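Local coordinates for protein Ves (Pseudomonas fluorescens, PDB 5V00), which is of unknown biochemical function but is a bicupin protein involved in histidine utilization, at residues Arg68-Ile73 with Ile113-Leu118; Glu33-Ala38 with Trp47-Ala52; Gly58-Phe63 with Val104-Ile109. All blocks are in the same frame, centred on the assembly; numbering follows the deposited sequence. Where two conformers were deposited one is given.

Overall arrangement
Contact 2 comes first along the chain and is the most local: 33-38 pairs with 47-52 across an eight-residue connection to make a hairpin. The chain then opens contact 3 at 58-63 and contact 1 at 68-73 before closing either, so the two cross: 104-109 returns to 58-63, and 113-118 then returns to 68-73. Contacts 1 and 2 lie in one antiparallel sheet, where strands 113-120 and 47-54 are neighbours, probably joined by Asp115 N to Ala52 O, 2.9 Å. Contact 3 belongs to a second sheet; Phe60 and Leu108 bring it against contact 1 at Arg68 and Ile113, which ties together the two sheets of this cupin half.

Contact 1 of 3, residues Arg68-Ile73 with Ile113-Leu118; sequences RVITVI and IRDFNL. With FMT (formic acid), chain I.
Arg68 and Asn117 lie side by side and reach the same formate from two strands. Their nitrogens NH2 and ND2 are 3.2 Å apart, but both are donors and do not bond to each other; instead they converge on one formate oxygen. Arg68 NH2 is 3.0 Å from O1 and Asn117 ND2 3.1 Å from it, while Arg68 NH1 holds O2 at 3.0 Å. The guanidinium meets the anion at its edge, and the Asn117 amide is turned 82° from its plane. A bend at chi3 (58°) swings the guanidinium round to this position. At its NE edge, in its plane, a water accepts from Arg68 NE and gives a weak bond to Leu118 O.

Farther along this face the packing is mixed. Asn117 OD1 rests 3.4 Å from Ile70 CG2, and Asp115 turns its carboxylate over Val72, with OD1 3.4 Å from Val72 CG2. That buried OD1 has no polar partner in the model.

The antiparallel pairing of Val69 with Leu118 and of Thr71 with Phe116 fixes these positions. On the other face Ile73 CG2 packs on Phe116 CB at 3.7 Å, and the Phe116 ring stacks with Phe148. Here a second water joins Val69 O, Thr71 OG1 and Phe116 O, and Thr71 OG1 is also hydrogen-bonded to Trp131 NE1.

The formate probably came from the crystallisation liquor, but a guanidinium and an amide converging on it inside a cupin half make a donor-rich spot that could suit a small carboxylate, consistent with a ligand pocket.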
# COMPACT_ATOMS: atom_id res chain seq x y z
N ARG B 68 14.34 14.83 6.15
CA ARG B 68 13.57 14.88 4.91
C ARG B 68 14.50 14.92 3.71
O ARG B 68 15.61 15.47 3.80
CB ARG B 68 12.68 16.09 4.85
CG ARG B 68 11.67 16.16 6.01
CD ARG B 68 10.58 17.16 5.78
NE ARG B 68 9.81 16.95 4.57
CZ ARG B 68 8.78 17.66 4.15
NH1 ARG B 68 8.42 18.84 4.75
NH2 ARG B 68 8.21 17.30 3.06
N VAL B 69 14.08 14.27 2.63
CA VAL B 69 14.71 14.48 1.35
C VAL B 69 13.58 14.65 0.36
O VAL B 69 12.75 13.74 0.14
CB VAL B 69 15.66 13.32 0.90
CG1 VAL B 69 16.38 13.73 -0.41
CG2 VAL B 69 16.64 12.97 2.00
N ILE B 70 13.55 15.78 -0.35
CA ILE B 70 12.49 16.05 -1.30
C ILE B 70 13.07 16.29 -2.70
O ILE B 70 14.22 16.68 -2.83
CB ILE B 70 11.59 17.24 -0.87
CG1 ILE B 70 12.29 18.57 -1.05
CG2 ILE B 70 11.12 17.10 0.60
CD1 ILE B 70 11.41 19.74 -0.69
N THR B 71 12.30 15.99 -3.73
CA THR B 71 12.71 16.15 -5.09
C THR B 71 11.58 16.62 -5.96
O THR B 71 10.50 16.01 -6.01
CB THR B 71 13.23 14.84 -5.70
OG1 THR B 71 14.18 14.24 -4.85
CG2 THR B 71 13.87 15.09 -7.04
N VAL B 72 11.75 17.71 -6.71
CA VAL B 72 10.73 18.11 -7.67
C VAL B 72 10.59 17.09 -8.77
O VAL B 72 11.59 16.71 -9.37
CB VAL B 72 11.04 19.50 -8.34
CG1 VAL B 72 10.12 19.78 -9.50
CG2 VAL B 72 11.02 20.57 -7.25
N ILE B 73 9.37 16.60 -9.01
CA ILE B 73 9.12 15.65 -10.06
C ILE B 73 8.14 16.08 -11.16
O ILE B 73 8.09 15.45 -12.24
CB ILE B 73 8.72 14.22 -9.56
CG1 ILE B 73 7.38 14.30 -8.83
CG2 ILE B 73 9.80 13.64 -8.67
CD1 ILE B 73 6.82 12.99 -8.37
N ILE B 113 3.72 22.63 -8.36
CA ILE B 113 4.81 21.67 -8.42
C ILE B 113 4.31 20.40 -7.75
O ILE B 113 3.51 20.49 -6.76
CB ILE B 113 5.95 22.21 -7.53
CG1 ILE B 113 6.52 23.50 -8.15
CG2 ILE B 113 7.08 21.26 -7.32
CD1 ILE B 113 6.90 23.36 -9.56
N ARG B 114 4.86 19.27 -8.23
CA ARG B 114 4.73 18.02 -7.45
C ARG B 114 6.14 17.58 -6.96
O ARG B 114 7.08 17.67 -7.77
CB ARG B 114 4.09 16.95 -8.28
CG ARG B 114 2.71 17.32 -8.85
CD ARG B 114 2.02 16.13 -9.52
NE ARG B 114 1.42 15.29 -8.48
CZ ARG B 114 1.07 14.00 -8.61
NH1 ARG B 114 1.33 13.34 -9.69
NH2 ARG B 114 0.53 13.35 -7.59
N ASP B 115 6.26 17.17 -5.72
CA ASP B 115 7.51 16.75 -5.08
C ASP B 115 7.43 15.26 -4.65
O ASP B 115 6.36 14.85 -4.11
CB ASP B 115 7.80 17.47 -3.86
CG ASP B 115 8.36 18.93 -4.13
OD1 ASP B 115 8.59 19.19 -5.28
OD2 ASP B 115 8.44 19.70 -3.12
N PHE B 116 8.51 14.50 -4.89
CA PHE B 116 8.65 13.14 -4.29
C PHE B 116 9.29 13.29 -2.96
O PHE B 116 10.39 13.87 -2.85
CB PHE B 116 9.46 12.26 -5.26
CG PHE B 116 9.75 10.92 -4.74
CD1 PHE B 116 8.72 10.01 -4.50
CD2 PHE B 116 11.04 10.54 -4.51
CE1 PHE B 116 9.04 8.73 -4.06
CE2 PHE B 116 11.37 9.25 -4.02
CZ PHE B 116 10.33 8.32 -3.86
N ASN B 117 8.60 12.86 -1.88
CA ASN B 117 9.01 13.07 -0.52
C ASN B 117 9.40 11.80 0.23
O ASN B 117 8.56 10.89 0.33
CB ASN B 117 7.84 13.66 0.28
CG ASN B 117 7.58 15.20 -0.00
OD1 ASN B 117 8.25 15.84 -0.82
ND2 ASN B 117 6.59 15.77 0.70
N LEU B 118 10.63 11.77 0.74
CA LEU B 118 11.03 10.80 1.76
C LEU B 118 11.13 11.50 3.08
O LEU B 118 11.79 12.57 3.20
CB LEU B 118 12.38 10.19 1.42
CG LEU B 118 13.07 9.39 2.44
CD1 LEU B 118 12.25 8.15 2.76
CD2 LEU B 118 14.45 9.00 2.00
C FMT I . 5.75 19.67 2.04
O1 FMT I . 6.36 18.82 1.33
O2 FMT I . 5.81 19.59 3.39
O HOH W 1 9.88 14.66 2.93
O HOH W 2 12.97 12.91 -2.67

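Contact 2 of 3, residues Glu33-Ala38 with Trp47-Ala52; sequences EITRDA and WRLSIA. With FMT (formic acid), chain F.
Ile34 and Thr35 both face Leu49 in a beta bulge: Ile34 N bonds to Leu49 O at 2.9 Å, Thr35 N reaches the same oxygen only weakly, and Leu49 N answers Thr35 O. Past the bulge Arg36 and Arg48 run side by side and, in one of Arg48's two conformers, stack their guanidiniums flat, centres 3.8 Å apart and planes at 13°. Arg36 turns its edge to other partners, NH1 and NH2 each donating to one oxygen of a formate, and NH2 to Glu33 OE1 at 3.1 Å in a salt bridge from above the carboxylate plane. The strands form a hairpin in the larger cupin sheet, and Val20 of the second subunit packs on Arg36.

At the turn end Asp37 OD1 takes the N-H of Trp47 at 3.0 Å and also Gly46's. Asp37 CB sits over the five-membered ring of Trp47, 3.8 Å from its centroid; with CG set between the backbone N and the carbonyl carbon (chi1 65°), the indole folds back under the backbone of Arg36 and Asp37. Were Trp47 an alanine, that backbone would probably lose the surface it lies on, and Tyr125 its edge-to-face partner. Thr35 CG2 lies at the indole edge.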
# COMPACT_ATOMS: atom_id res chain seq x y z
N GLU B 33 -0.13 9.31 -0.45
CA GLU B 33 0.78 8.47 0.27
C GLU B 33 1.07 7.26 -0.62
O GLU B 33 0.19 6.73 -1.31
CB GLU B 33 0.11 7.89 1.53
CG GLU B 33 -0.37 8.91 2.55
CD GLU B 33 0.72 9.78 3.09
OE1 GLU B 33 1.86 9.28 3.26
OE2 GLU B 33 0.44 10.93 3.49
N ILE B 34 2.35 6.87 -0.68
CA ILE B 34 2.77 5.71 -1.49
C ILE B 34 2.89 4.50 -0.54
O ILE B 34 2.18 3.48 -0.76
CB ILE B 34 4.10 5.94 -2.21
CG1 ILE B 34 3.95 7.10 -3.21
CG2 ILE B 34 4.52 4.72 -2.98
CD1 ILE B 34 5.28 7.54 -3.80
N THR B 35 3.75 4.58 0.43
CA THR B 35 3.98 3.51 1.37
C THR B 35 4.74 4.06 2.56
O THR B 35 5.13 5.24 2.58
CB THR B 35 4.71 2.34 0.65
OG1 THR B 35 4.97 1.28 1.56
CG2 THR B 35 6.16 2.83 0.17
N ARG B 36 4.88 3.25 3.61
CA ARG B 36 5.45 3.63 4.88
C ARG B 36 5.77 2.41 5.68
O ARG B 36 5.39 1.31 5.29
CB ARG B 36 4.49 4.54 5.65
CG ARG B 36 3.10 3.90 5.89
CD ARG B 36 2.26 4.75 6.83
NE ARG B 36 1.94 6.02 6.16
CZ ARG B 36 1.22 7.01 6.70
NH1 ARG B 36 0.71 6.86 7.92
NH2 ARG B 36 1.00 8.12 5.99
N ASP B 37 6.46 2.59 6.77
CA ASP B 37 6.77 1.49 7.66
C ASP B 37 5.50 1.03 8.38
O ASP B 37 4.50 1.72 8.43
CB ASP B 37 7.86 1.83 8.66
CG ASP B 37 7.38 2.70 9.78
OD1 ASP B 37 7.09 3.90 9.59
OD2 ASP B 37 7.08 2.19 10.87
N ALA B 38 5.72 -0.13 8.96
CA ALA B 38 4.67 -0.99 9.49
C ALA B 38 4.65 -0.96 10.98
O ALA B 38 4.10 -1.88 11.57
CB ALA B 38 4.98 -2.42 9.04
N TRP B 47 9.30 5.80 8.75
CA TRP B 47 9.59 6.38 7.42
C TRP B 47 8.35 6.36 6.58
O TRP B 47 7.41 5.56 6.80
CB TRP B 47 10.73 5.66 6.70
CG TRP B 47 10.46 4.23 6.34
CD1 TRP B 47 10.96 3.16 6.98
CD2 TRP B 47 9.79 3.73 5.19
NE1 TRP B 47 10.49 2.01 6.40
CE2 TRP B 47 9.76 2.36 5.30
CE3 TRP B 47 9.09 4.32 4.17
CZ2 TRP B 47 9.17 1.57 4.32
CZ3 TRP B 47 8.52 3.53 3.17
CH2 TRP B 47 8.55 2.18 3.29
N ARG B 48 8.23 7.35 5.67
CA ARG B 48 7.09 7.51 4.89
C ARG B 48 7.52 8.03 3.51
O ARG B 48 8.39 8.84 3.43
CB ARG B 48 6.06 8.46 5.54
CG ARG B 48 5.45 8.00 6.87
CD ARG B 48 4.38 8.93 7.49
NE ARG B 48 3.93 8.29 8.73
CZ ARG B 48 2.99 8.78 9.54
NH1 ARG B 48 2.39 9.93 9.23
NH2 ARG B 48 2.62 8.12 10.61
N LEU B 49 6.88 7.52 2.47
CA LEU B 49 7.12 7.97 1.08
C LEU B 49 5.82 8.51 0.56
O LEU B 49 4.75 7.87 0.71
CB LEU B 49 7.55 6.78 0.22
CG LEU B 49 8.42 7.06 -0.94
CD1 LEU B 49 9.77 7.63 -0.47
CD2 LEU B 49 8.65 5.74 -1.72
N SER B 50 5.85 9.66 -0.13
CA SER B 50 4.65 10.30 -0.63
C SER B 50 4.94 11.22 -1.82
O SER B 50 6.08 11.50 -2.10
CB SER B 50 3.95 11.10 0.48
OG SER B 50 4.75 12.17 0.98
N ILE B 51 3.90 11.68 -2.46
CA ILE B 51 4.01 12.74 -3.44
C ILE B 51 3.19 13.92 -2.88
O ILE B 51 1.98 13.78 -2.57
CB ILE B 51 3.50 12.31 -4.77
CG1 ILE B 51 4.30 11.15 -5.36
CG2 ILE B 51 3.62 13.49 -5.78
CD1 ILE B 51 3.72 10.55 -6.61
N ALA B 52 3.77 15.12 -2.89
CA ALA B 52 3.10 16.35 -2.39
C ALA B 52 2.84 17.21 -3.57
O ALA B 52 3.73 17.38 -4.41
CB ALA B 52 3.97 17.06 -1.39
C FMT F . -0.94 9.74 8.51
O1 FMT F . -1.30 8.69 9.10
O2 FMT F . -1.14 9.93 7.18
O HOH W 3 4.74 5.52 9.36

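Contact 3 of 3, residues Gly58-Phe63 with Val104-Ile109; sequences GGFSSF and VSCRLI. With FMT (formic acid), chain K.
The formate held by Arg68 and Asn117 lies almost squarely over one face of the Phe60 ring, its C 3.5 Å from the ring centroid. Both strand neighbours come at the ring obliquely: Val104 CG1 touches Phe60 CD2 at 3.7 Å and Cys106 CB meets Phe60 CE1 at 3.6 Å, so the ring bridges Val104 and Cys106, two positions apart on one strand. Cys106 SG adds an oblique sulfur-aromatic contact, 5.3 Å from the Phe60 ring centroid. Phe60 CG lies anti to its carbonyl carbon (chi1 -79°), which lets the ring lean across the strand, and Ile54 and Arg68 also pack on it.

The backbone sets this up. Gly58 and Cys106 exchange two hydrogen bonds, and Phe60 N gives a nearly straight one to Val104 O, 2.9 Å at 176°. Gly58 has phi of 155°, an angle at which a side chain would be jammed against the preceding carbonyl. Where the two segments diverge, a water takes over: it accepts from Val104 N, donates to Phe60 O and lies 3.1 Å from Ser62 OG. Ser105 OG donates to another formate at O1, 2.8 Å away, which is also held by Gly84 N.

Strand 58-59 is an edge strand of a short four-stranded antiparallel sheet. Phe60 carries this sheet toward strands 47-54 and 67-74 of the larger one, the two-sheet arrangement of a cupin barrel.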
# COMPACT_ATOMS: atom_id res chain seq x y z
N GLY B 58 3.88 29.20 0.35
CA GLY B 58 3.70 29.28 1.76
C GLY B 58 4.62 28.33 2.51
O GLY B 58 5.51 27.67 1.93
N GLY B 59 4.36 28.23 3.79
CA GLY B 59 5.16 27.51 4.75
C GLY B 59 4.87 26.02 4.67
O GLY B 59 3.78 25.60 4.34
N PHE B 60 5.87 25.22 5.02
CA PHE B 60 5.68 23.76 5.16
C PHE B 60 5.46 23.49 6.62
O PHE B 60 6.07 24.13 7.50
CB PHE B 60 7.01 23.04 4.77
CG PHE B 60 7.23 22.93 3.27
CD1 PHE B 60 6.34 23.47 2.33
CD2 PHE B 60 8.36 22.21 2.78
CE1 PHE B 60 6.54 23.34 0.98
CE2 PHE B 60 8.53 22.08 1.39
CZ PHE B 60 7.63 22.63 0.52
N SER B 61 4.78 22.38 6.92
CA SER B 61 4.82 21.86 8.29
C SER B 61 6.18 21.42 8.69
O SER B 61 6.97 20.99 7.86
CB SER B 61 3.92 20.61 8.43
OG SER B 61 2.60 20.88 8.08
N SER B 62 6.41 21.45 9.97
CA SER B 62 7.60 20.88 10.58
C SER B 62 7.37 19.47 11.11
O SER B 62 6.26 19.05 11.42
CB SER B 62 8.14 21.77 11.69
OG SER B 62 8.74 22.92 11.10
N PHE B 63 8.48 18.75 11.20
CA PHE B 63 8.48 17.34 11.61
C PHE B 63 9.69 17.20 12.42
O PHE B 63 10.74 16.63 12.04
CB PHE B 63 8.50 16.38 10.41
CG PHE B 63 7.30 16.43 9.56
CD1 PHE B 63 7.24 17.28 8.45
CD2 PHE B 63 6.22 15.54 9.77
CE1 PHE B 63 6.14 17.27 7.64
CE2 PHE B 63 5.13 15.54 8.96
CZ PHE B 63 5.06 16.41 7.88
N VAL B 104 10.59 26.08 7.13
CA VAL B 104 10.78 26.05 5.67
C VAL B 104 9.63 26.63 5.02
O VAL B 104 8.50 26.35 5.39
CB VAL B 104 11.05 24.59 5.12
CG1 VAL B 104 11.08 24.57 3.61
CG2 VAL B 104 12.29 24.04 5.74
N SER B 105 9.86 27.48 3.99
CA SER B 105 8.79 27.93 3.20
C SER B 105 9.18 27.85 1.74
O SER B 105 10.35 27.90 1.39
CB SER B 105 8.33 29.37 3.63
OG SER B 105 9.35 30.23 3.34
N CYS B 106 8.19 27.73 0.94
CA CYS B 106 8.30 27.55 -0.47
C CYS B 106 7.68 28.70 -1.25
O CYS B 106 6.54 29.11 -0.95
CB CYS B 106 7.50 26.29 -0.82
SG CYS B 106 7.45 25.78 -2.49
N ARG B 107 8.37 29.18 -2.29
CA ARG B 107 7.87 30.15 -3.22
C ARG B 107 7.79 29.60 -4.59
O ARG B 107 8.80 29.13 -5.19
CB ARG B 107 8.75 31.49 -3.17
CG ARG B 107 8.22 32.57 -4.07
CD ARG B 107 9.00 33.88 -3.83
NE ARG B 107 10.44 33.78 -4.05
CZ ARG B 107 11.06 34.00 -5.24
NH1 ARG B 107 10.36 34.32 -6.35
NH2 ARG B 107 12.37 33.86 -5.32
N LEU B 108 6.58 29.47 -5.09
CA LEU B 108 6.35 29.00 -6.40
C LEU B 108 6.70 30.16 -7.36
O LEU B 108 6.60 31.35 -6.95
CB LEU B 108 4.89 28.49 -6.60
CG LEU B 108 4.45 27.43 -5.60
CD1 LEU B 108 3.05 27.02 -5.97
CD2 LEU B 108 5.38 26.22 -5.66
N ILE B 109 7.33 29.83 -8.45
CA ILE B 109 7.82 30.80 -9.49
C ILE B 109 7.04 30.52 -10.75
O ILE B 109 6.51 31.44 -11.34
CB ILE B 109 9.30 30.62 -9.92
CG1 ILE B 109 10.24 30.61 -8.75
CG2 ILE B 109 9.68 31.72 -10.92
CD1 ILE B 109 9.99 31.77 -7.83
C FMT K . 11.58 29.84 6.24
O1 FMT K . 10.75 30.64 5.75
O2 FMT K . 12.72 30.20 6.84
O HOH W 4 8.84 24.12 8.29